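Local coordinates for viral structural protein 4 (Bombyx mori cytoplasmic polyhedrosis virus, PDB 6TZ0) that binds GTP and, as the partner chain of the viral RNA-dependent RNA polymerase, probably serves transcription as a nucleotide-dependent cofactor, at residues A155-D160 against D195-S200; D5-S10 against R44-A49; A74-L79 against T139-L144. All coordinates share one frame; numbering follows the deposited sequence.

In the fold
All three contacts lie in the N-terminal 200 residues, on the same side of the chain's centre, and come in series along the chain: contact 2 first, then contact 3, then contact 1. Centres of contacts 1 and 2 are about 13 Å apart, those of 2 and 3 about 17 Å, and those of 1 and 3 about 21 Å. Helix 41-60 carries one half of contact 2 and also packs on both helices of contact 3. The chain then runs from helix 136-146 into strand 157-159 of contact 1, where A155 packs against T78. Contact 2 ties the N-terminal loop to helix 41-60, contact 3 pairs two helices, and contact 1 joins helix 196-201 to the small parallel sheet, all away from the GTP-binding residues.

Contact 1 of 3, residues A155-D160 against D195-S200; sequences ALIIFD and DTYLRS
I157 and Y197 bring strand 157-159 and the first turn of helix 196-201 nearest to each other, with CA atoms 8.8 Å apart and no hydrogen bond between the two segments. The strand is the first of a beta-alpha-beta crossover: it pairs in parallel with strand 182-184, helices 162-166 and 170-176 lying between them in the chain. Side chains alternate along 156-159: L156, just before the strand, and I158 pack on helix 170-176, whereas I157 and F159 meet helix 196-201.

The central piece is a CH-pi contact. I157 CD1 sits over one face of the Y197 ring, 3.6 Å from the ring centroid and only 13° off the ring normal, so the methyl lies almost directly above the centre. With CG1 anti to the carbonyl carbon (chi1 -60°) and the chain extended beyond it (chi2 167°), I157 reaches its full length toward the helix. H182, on the neighbouring strand, meets Y197 edge-to-face.

One helix residue on, L198 turns a methyl to the other aromatic ring. L198 CD2 lies near the plane of the F159 ring, at its edge, 3.9 Å from F159 CZ. Y16 and Y164 also pack against F159, which places this ring in a buried aromatic group. On the other side of the strand, I158 packs on Y583 of the RNA-dependent RNA polymerase chain. Toward the start of the strand the contact ends where A155 CB comes to 4.0 Å from Y197 OH.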
loop_
_atom_site.group_PDB
_atom_site.type_symbol
_atom_site.label_atom_id
_atom_site.label_comp_id
_atom_site.label_asym_id
_atom_site.label_seq_id
_atom_site.Cartn_x
_atom_site.Cartn_y
_atom_site.Cartn_z
ATOM N N ALA B 155 -31.095 27.804 -18.246
ATOM C CA ALA B 155 -30.864 26.599 -17.462
ATOM C C ALA B 155 -30.193 25.525 -18.301
ATOM O O ALA B 155 -30.521 25.337 -19.474
ATOM C CB ALA B 155 -32.181 26.066 -16.903
ATOM N N LEU B 156 -29.257 24.809 -17.689
ATOM C CA LEU B 156 -28.521 23.762 -18.382
ATOM C C LEU B 156 -29.365 22.496 -18.430
ATOM O O LEU B 156 -29.890 22.055 -17.407
ATOM C CB LEU B 156 -27.192 23.520 -17.672
ATOM C CG LEU B 156 -26.072 22.747 -18.361
ATOM C CD1 LEU B 156 -24.761 23.332 -17.913
ATOM C CD2 LEU B 156 -26.107 21.299 -17.985
ATOM N N ILE B 157 -29.491 21.908 -19.618
ATOM C CA ILE B 157 -30.467 20.857 -19.873
ATOM C C ILE B 157 -29.749 19.595 -20.334
ATOM O O ILE B 157 -28.994 19.627 -21.311
ATOM C CB ILE B 157 -31.501 21.306 -20.916
ATOM C CG1 ILE B 157 -32.252 22.534 -20.417
ATOM C CG2 ILE B 157 -32.480 20.216 -21.164
ATOM C CD1 ILE B 157 -33.040 23.208 -21.471
ATOM N N ILE B 158 -30.000 18.484 -19.640
ATOM C CA ILE B 158 -29.356 17.205 -19.907
ATOM C C ILE B 158 -30.440 16.157 -20.122
ATOM O O ILE B 158 -31.441 16.138 -19.399
ATOM C CB ILE B 158 -28.440 16.784 -18.736
ATOM C CG1 ILE B 158 -27.446 17.877 -18.388
ATOM C CG2 ILE B 158 -27.608 15.585 -19.094
ATOM C CD1 ILE B 158 -26.729 17.619 -17.103
ATOM N N PHE B 159 -30.248 15.283 -21.107
ATOM C CA PHE B 159 -31.079 14.092 -21.217
ATOM C C PHE B 159 -30.545 13.014 -20.283
ATOM O O PHE B 159 -29.353 12.970 -19.976
ATOM C CB PHE B 159 -31.103 13.542 -22.646
ATOM C CG PHE B 159 -31.852 14.389 -23.636
ATOM C CD1 PHE B 159 -32.607 15.470 -23.236
ATOM C CD2 PHE B 159 -31.839 14.056 -24.976
ATOM C CE1 PHE B 159 -33.288 16.230 -24.157
ATOM C CE2 PHE B 159 -32.531 14.809 -25.895
ATOM C CZ PHE B 159 -33.255 15.895 -25.483
ATOM N N ASP B 160 -31.422 12.108 -19.860
ATOM C CA ASP B 160 -31.034 11.048 -18.937
ATOM C C ASP B 160 -30.657 9.762 -19.675
ATOM O O ASP B 160 -30.878 8.655 -19.175
ATOM C CB ASP B 160 -32.155 10.798 -17.927
ATOM C CG ASP B 160 -31.667 10.142 -16.649
ATOM O OD1 ASP B 160 -30.449 9.908 -16.525
ATOM O OD2 ASP B 160 -32.505 9.850 -15.774
ATOM N N ASP B 195 -42.148 17.759 -22.088
ATOM C CA ASP B 195 -41.381 18.730 -21.330
ATOM C C ASP B 195 -41.553 20.116 -21.942
ATOM O O ASP B 195 -41.904 20.263 -23.112
ATOM C CB ASP B 195 -39.903 18.351 -21.305
ATOM C CG ASP B 195 -39.126 19.116 -20.255
ATOM O OD1 ASP B 195 -39.748 19.831 -19.446
ATOM O OD2 ASP B 195 -37.893 19.060 -20.271
ATOM N N THR B 196 -41.306 21.139 -21.119
ATOM C CA THR B 196 -41.461 22.524 -21.550
ATOM C C THR B 196 -40.479 22.879 -22.657
ATOM O O THR B 196 -40.860 23.479 -23.670
ATOM C CB THR B 196 -41.262 23.450 -20.354
ATOM O OG1 THR B 196 -42.166 23.073 -19.313
ATOM C CG2 THR B 196 -41.532 24.888 -20.737
ATOM N N TYR B 197 -39.215 22.489 -22.499
ATOM C CA TYR B 197 -38.197 22.851 -23.473
ATOM C C TYR B 197 -38.334 22.048 -24.756
ATOM O O TYR B 197 -38.127 22.582 -25.849
ATOM C CB TYR B 197 -36.814 22.646 -22.874
ATOM C CG TYR B 197 -36.576 23.491 -21.660
ATOM C CD1 TYR B 197 -36.318 24.844 -21.777
ATOM C CD2 TYR B 197 -36.590 22.930 -20.398
ATOM C CE1 TYR B 197 -36.097 25.617 -20.663
ATOM C CE2 TYR B 197 -36.365 23.690 -19.281
ATOM C CZ TYR B 197 -36.121 25.032 -19.418
ATOM O OH TYR B 197 -35.898 25.792 -18.299
ATOM N N LEU B 198 -38.691 20.771 -24.645
ATOM C CA LEU B 198 -38.865 19.954 -25.833
ATOM C C LEU B 198 -40.148 20.284 -26.578
ATOM O O LEU B 198 -40.240 20.002 -27.776
ATOM C CB LEU B 198 -38.842 18.472 -25.461
ATOM C CG LEU B 198 -37.563 17.987 -24.776
ATOM C CD1 LEU B 198 -37.628 16.502 -24.469
ATOM C CD2 LEU B 198 -36.334 18.323 -25.587
ATOM N N ARG B 199 -41.139 20.868 -25.902
ATOM C CA ARG B 199 -42.321 21.361 -26.599
ATOM C C ARG B 199 -42.051 22.716 -27.235
ATOM O O ARG B 199 -42.549 23.004 -28.328
ATOM C CB ARG B 199 -43.502 21.469 -25.637
ATOM C CG ARG B 199 -44.832 21.770 -26.294
ATOM C CD ARG B 199 -45.872 22.128 -25.249
ATOM N NE ARG B 199 -46.167 21.029 -24.339
ATOM C CZ ARG B 199 -47.095 20.110 -24.569
ATOM N NH1 ARG B 199 -47.304 19.144 -23.687
ATOM N NH2 ARG B 199 -47.819 20.164 -25.679
ATOM N N SER B 200 -41.249 23.551 -26.573
ATOM C CA SER B 200 -41.016 24.904 -27.061
ATOM C C SER B 200 -40.002 24.959 -28.196
ATOM O O SER B 200 -40.132 25.802 -29.088
ATOM C CB SER B 200 -40.557 25.796 -25.912
ATOM O OG SER B 200 -39.297 25.378 -25.430
#

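Contact 2 of 3, residues D5-S10 against R44-A49; sequences DPLKHS and RSIKYA
L7 and I46 form the middle of a small apolar contact between the N-terminal loop that leads into helix 10-15 and an early part of the long helix 41-60. It is partly buried, lacks hydrogen bonds across the two segments, and brings the CA atoms of these two residues to 7.9 Å.

The two side chains meet at an angle: the branch carbon of L7, CG, lies 4.1 Å from CG1, the first methylene of the longer arm of I46. I46 holds CG1 anti to its backbone N (chi1 -169°), which carries the CG1-CD1 arm off the helix toward the loop. There I46 CD1 comes to 4.3 Å from P6 CB, making a second, looser apolar touch. L7 reaches past the I46 side chain to the helix backbone, its CD1 resting 3.8 Å from I46 O and 4.2 Å from K47 CA. K47 joins the contact through its main chain, since its CB points away. L7 also packs on L20 and on S50, one turn further along the same helix.

The two carboxylate oxygens of D5 have different partners: D5 OD2 is hydrogen-bonded to S50 OG of the helix, while D5 OD1 takes a weak bond from L7 N at 3.4 Å. The D5 carbonyl accepts from H9 N at 2.9 Å, winding P6 to K8 into a helical turn. Set against helix 41-60 is thus a weak Asx turn, D5 OD1 with L7 N, leading into a single helical turn closed by H9 N to D5 O.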
loop_
_atom_site.group_PDB
_atom_site.type_symbol
_atom_site.label_atom_id
_atom_site.label_comp_id
_atom_site.label_asym_id
_atom_site.label_seq_id
_atom_site.Cartn_x
_atom_site.Cartn_y
_atom_site.Cartn_z
ATOM N N ASP B 5 -25.404 21.272 -28.356
ATOM C CA ASP B 5 -26.031 22.326 -29.143
ATOM C C ASP B 5 -26.907 21.724 -30.235
ATOM O O ASP B 5 -26.397 20.975 -31.074
ATOM C CB ASP B 5 -24.930 23.191 -29.745
ATOM C CG ASP B 5 -25.432 24.513 -30.268
ATOM O OD1 ASP B 5 -26.644 24.790 -30.179
ATOM O OD2 ASP B 5 -24.600 25.290 -30.772
ATOM N N PRO B 6 -28.215 22.007 -30.264
ATOM C CA PRO B 6 -29.056 21.435 -31.322
ATOM C C PRO B 6 -28.837 22.064 -32.680
ATOM O O PRO B 6 -29.138 21.422 -33.691
ATOM C CB PRO B 6 -30.483 21.696 -30.821
ATOM C CG PRO B 6 -30.347 21.937 -29.379
ATOM C CD PRO B 6 -29.035 22.637 -29.221
ATOM N N LEU B 7 -28.339 23.297 -32.740
ATOM C CA LEU B 7 -28.108 23.937 -34.027
ATOM C C LEU B 7 -26.874 23.380 -34.715
ATOM O O LEU B 7 -26.776 23.438 -35.943
ATOM C CB LEU B 7 -27.975 25.446 -33.851
ATOM C CG LEU B 7 -29.203 26.189 -33.329
ATOM C CD1 LEU B 7 -28.860 27.644 -33.145
ATOM C CD2 LEU B 7 -30.375 26.031 -34.261
ATOM N N LYS B 8 -25.935 22.833 -33.949
ATOM C CA LYS B 8 -24.757 22.191 -34.512
ATOM C C LYS B 8 -24.964 20.692 -34.680
ATOM O O LYS B 8 -24.741 20.147 -35.763
ATOM C CB LYS B 8 -23.534 22.456 -33.626
ATOM C CG LYS B 8 -22.643 23.623 -34.055
ATOM C CD LYS B 8 -23.376 24.952 -34.023
ATOM C CE LYS B 8 -22.517 26.091 -34.539
ATOM N NZ LYS B 8 -21.323 26.313 -33.685
ATOM N N HIS B 9 -25.369 20.011 -33.616
ATOM C CA HIS B 9 -25.554 18.563 -33.650
ATOM C C HIS B 9 -27.032 18.210 -33.802
ATOM O O HIS B 9 -27.628 17.561 -32.954
ATOM C CB HIS B 9 -24.964 17.937 -32.395
ATOM C CG HIS B 9 -23.515 18.244 -32.207
ATOM N ND1 HIS B 9 -23.076 19.353 -31.519
ATOM C CD2 HIS B 9 -22.407 17.606 -32.643
ATOM C CE1 HIS B 9 -21.757 19.375 -31.525
ATOM N NE2 HIS B 9 -21.326 18.326 -32.200
ATOM N N SER B 10 -27.611 18.639 -34.922
ATOM C CA SER B 10 -29.032 18.417 -35.155
ATOM C C SER B 10 -29.361 16.961 -35.423
ATOM O O SER B 10 -30.456 16.517 -35.079
ATOM C CB SER B 10 -29.512 19.269 -36.326
ATOM O OG SER B 10 -28.925 18.830 -37.536
ATOM N N ARG B 44 -34.955 33.143 -30.398
ATOM C CA ARG B 44 -33.801 33.939 -30.006
ATOM C C ARG B 44 -32.978 33.238 -28.935
ATOM O O ARG B 44 -31.743 33.338 -28.932
ATOM C CB ARG B 44 -34.265 35.315 -29.531
ATOM C CG ARG B 44 -34.816 36.167 -30.659
ATOM C CD ARG B 44 -35.166 37.570 -30.212
ATOM N NE ARG B 44 -36.369 37.613 -29.390
ATOM C CZ ARG B 44 -36.381 37.953 -28.109
ATOM N NH1 ARG B 44 -35.250 38.278 -27.503
ATOM N NH2 ARG B 44 -37.520 37.966 -27.436
ATOM N N SER B 45 -33.642 32.485 -28.058
ATOM C CA SER B 45 -32.956 31.830 -26.950
ATOM C C SER B 45 -32.043 30.708 -27.429
ATOM O O SER B 45 -30.962 30.498 -26.861
ATOM C CB SER B 45 -33.985 31.295 -25.959
ATOM O OG SER B 45 -33.350 30.601 -24.908
ATOM N N ILE B 46 -32.447 29.984 -28.476
ATOM C CA ILE B 46 -31.594 28.890 -28.937
ATOM C C ILE B 46 -30.343 29.425 -29.646
ATOM O O ILE B 46 -29.253 28.842 -29.524
ATOM C CB ILE B 46 -32.405 27.897 -29.799
ATOM C CG1 ILE B 46 -31.604 26.624 -30.054
ATOM C CG2 ILE B 46 -32.874 28.500 -31.106
ATOM C CD1 ILE B 46 -32.424 25.496 -30.591
ATOM N N LYS B 47 -30.447 30.577 -30.315
ATOM C CA LYS B 47 -29.270 31.199 -30.911
ATOM C C LYS B 47 -28.348 31.749 -29.834
ATOM O O LYS B 47 -27.117 31.710 -29.980
ATOM C CB LYS B 47 -29.695 32.310 -31.862
ATOM C CG LYS B 47 -30.521 31.839 -33.038
ATOM C CD LYS B 47 -30.898 33.005 -33.940
ATOM C CE LYS B 47 -31.843 32.577 -35.051
ATOM N NZ LYS B 47 -31.179 31.675 -36.030
ATOM N N TYR B 48 -28.932 32.255 -28.744
ATOM C CA TYR B 48 -28.133 32.729 -27.618
ATOM C C TYR B 48 -27.346 31.591 -26.989
ATOM O O TYR B 48 -26.162 31.745 -26.661
ATOM C CB TYR B 48 -29.036 33.378 -26.572
ATOM C CG TYR B 48 -29.713 34.657 -27.007
ATOM C CD1 TYR B 48 -29.274 35.366 -28.117
ATOM C CD2 TYR B 48 -30.799 35.151 -26.304
ATOM C CE1 TYR B 48 -29.893 36.526 -28.511
ATOM C CE2 TYR B 48 -31.427 36.311 -26.693
ATOM C CZ TYR B 48 -30.966 36.995 -27.793
ATOM O OH TYR B 48 -31.588 38.152 -28.185
ATOM N N ALA B 49 -27.986 30.430 -26.838
ATOM C CA ALA B 49 -27.297 29.263 -26.305
ATOM C C ALA B 49 -26.203 28.766 -27.243
ATOM O O ALA B 49 -25.159 28.295 -26.773
ATOM C CB ALA B 49 -28.298 28.147 -26.023
#

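Contact 3 of 3, residues A74-L79 against T139-L144; sequences ADMITL and TEMSTL
Two nearly parallel helices, 70-79 and 136-146, pack here through M76, whose methyl lies against M141 and S142; the axes of segments 74-79 and 139-144 come within 10.5 Å at an angle of 12°. Helix 41-60 joins them in a three-helix group, I52 lying against I77 and M55 against M141.

From the first helix M76 points at the second, and its chain, extended as far as SD, bends at the last torsion (chi3 66°). That turn brings M76 CE over the helix backbone, 3.5 Å from S142 N, with S142 CB at 3.8 Å. M141 CG lies 3.7 Å from M76 CE, so the methyl fits against the base of two successive side chains. L138 and I145 of this helix also pack on M76. S142 OG is engaged outside the contact by V84 N, and E140 forms a salt bridge with K58 of helix 41-60.

M141 sets CG anti to its backbone N (chi1 -177°) and then folds at both later torsions. Its own methyl thereby approaches I77 rather than M76, with M141 CE 4.4 Å from I77 CD1.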
loop_
_atom_site.group_PDB
_atom_site.type_symbol
_atom_site.label_atom_id
_atom_site.label_comp_id
_atom_site.label_asym_id
_atom_site.label_seq_id
_atom_site.Cartn_x
_atom_site.Cartn_y
_atom_site.Cartn_z
ATOM N N ALA B 74 -20.851 29.412 -14.287
ATOM C CA ALA B 74 -22.155 28.819 -14.026
ATOM C C ALA B 74 -23.158 29.861 -13.559
ATOM O O ALA B 74 -24.311 29.856 -14.001
ATOM C CB ALA B 74 -22.021 27.704 -12.992
ATOM N N ASP B 75 -22.728 30.783 -12.694
ATOM C CA ASP B 75 -23.622 31.842 -12.236
ATOM C C ASP B 75 -23.991 32.794 -13.365
ATOM O O ASP B 75 -25.167 33.143 -13.521
ATOM C CB ASP B 75 -22.985 32.611 -11.084
ATOM C CG ASP B 75 -22.831 31.769 -9.843
ATOM O OD1 ASP B 75 -23.593 30.797 -9.683
ATOM O OD2 ASP B 75 -21.951 32.088 -9.018
ATOM N N MET B 76 -23.008 33.178 -14.187
ATOM C CA MET B 76 -23.253 34.113 -15.281
ATOM C C MET B 76 -24.184 33.531 -16.333
ATOM O O MET B 76 -25.020 34.248 -16.890
ATOM C CB MET B 76 -21.931 34.510 -15.920
ATOM C CG MET B 76 -21.073 35.367 -15.048
ATOM S SD MET B 76 -19.410 35.500 -15.677
ATOM C CE MET B 76 -19.778 36.388 -17.153
ATOM N N ILE B 77 -24.063 32.240 -16.625
ATOM C CA ILE B 77 -24.907 31.673 -17.668
ATOM C C ILE B 77 -26.264 31.266 -17.110
ATOM O O ILE B 77 -27.308 31.646 -17.649
ATOM C CB ILE B 77 -24.200 30.490 -18.351
ATOM C CG1 ILE B 77 -22.912 30.963 -19.015
ATOM C CG2 ILE B 77 -25.105 29.875 -19.389
ATOM C CD1 ILE B 77 -22.000 29.850 -19.416
ATOM N N THR B 78 -26.278 30.492 -16.023
ATOM C CA THR B 78 -27.512 29.883 -15.551
ATOM C C THR B 78 -28.325 30.841 -14.693
ATOM O O THR B 78 -29.552 30.894 -14.813
ATOM C CB THR B 78 -27.176 28.605 -14.783
ATOM O OG1 THR B 78 -26.440 27.722 -15.636
ATOM C CG2 THR B 78 -28.430 27.893 -14.325
ATOM N N LEU B 79 -27.674 31.611 -13.827
ATOM C CA LEU B 79 -28.411 32.560 -13.010
ATOM C C LEU B 79 -28.551 33.906 -13.692
ATOM O O LEU B 79 -29.584 34.565 -13.541
ATOM C CB LEU B 79 -27.717 32.735 -11.663
ATOM C CG LEU B 79 -27.646 31.491 -10.790
ATOM C CD1 LEU B 79 -26.799 31.771 -9.578
ATOM C CD2 LEU B 79 -29.026 31.063 -10.372
ATOM N N THR B 139 -14.879 38.957 -18.577
ATOM C CA THR B 139 -15.418 40.198 -19.126
ATOM C C THR B 139 -16.031 39.984 -20.500
ATOM O O THR B 139 -17.060 40.587 -20.824
ATOM C CB THR B 139 -14.343 41.277 -19.212
ATOM O OG1 THR B 139 -13.212 40.783 -19.940
ATOM C CG2 THR B 139 -13.931 41.751 -17.843
ATOM N N GLU B 140 -15.407 39.142 -21.325
ATOM C CA GLU B 140 -15.958 38.854 -22.646
ATOM C C GLU B 140 -17.294 38.118 -22.549
ATOM O O GLU B 140 -18.268 38.479 -23.231
ATOM C CB GLU B 140 -14.938 38.053 -23.449
ATOM C CG GLU B 140 -15.326 37.763 -24.872
ATOM C CD GLU B 140 -14.220 37.058 -25.624
ATOM O OE1 GLU B 140 -13.149 36.833 -25.023
ATOM O OE2 GLU B 140 -14.418 36.720 -26.809
ATOM N N MET B 141 -17.368 37.114 -21.669
ATOM C CA MET B 141 -18.626 36.417 -21.424
ATOM C C MET B 141 -19.673 37.336 -20.802
ATOM O O MET B 141 -20.866 37.207 -21.103
ATOM C CB MET B 141 -18.371 35.200 -20.532
ATOM C CG MET B 141 -19.599 34.345 -20.257
ATOM S SD MET B 141 -20.263 33.512 -21.700
ATOM C CE MET B 141 -19.134 32.140 -21.812
ATOM N N SER B 142 -19.246 38.299 -19.980
ATOM C CA SER B 142 -20.177 39.241 -19.374
ATOM C C SER B 142 -20.776 40.180 -20.406
ATOM O O SER B 142 -21.984 40.432 -20.384
ATOM C CB SER B 142 -19.467 40.027 -18.278
ATOM O OG SER B 142 -20.335 40.977 -17.699
ATOM N N THR B 143 -19.956 40.692 -21.327
ATOM C CA THR B 143 -20.497 41.551 -22.375
ATOM C C THR B 143 -21.364 40.771 -23.348
ATOM O O THR B 143 -22.257 41.352 -23.971
ATOM C CB THR B 143 -19.379 42.269 -23.130
ATOM O OG1 THR B 143 -18.507 41.310 -23.734
ATOM C CG2 THR B 143 -18.591 43.158 -22.195
ATOM N N LEU B 144 -21.125 39.467 -23.503
ATOM C CA LEU B 144 -22.021 38.697 -24.362
ATOM C C LEU B 144 -23.363 38.419 -23.690
ATOM O O LEU B 144 -24.412 38.545 -24.327
ATOM C CB LEU B 144 -21.340 37.403 -24.816
ATOM C CG LEU B 144 -22.136 36.457 -25.718
ATOM C CD1 LEU B 144 -21.304 35.977 -26.846
ATOM C CD2 LEU B 144 -22.504 35.241 -24.921
#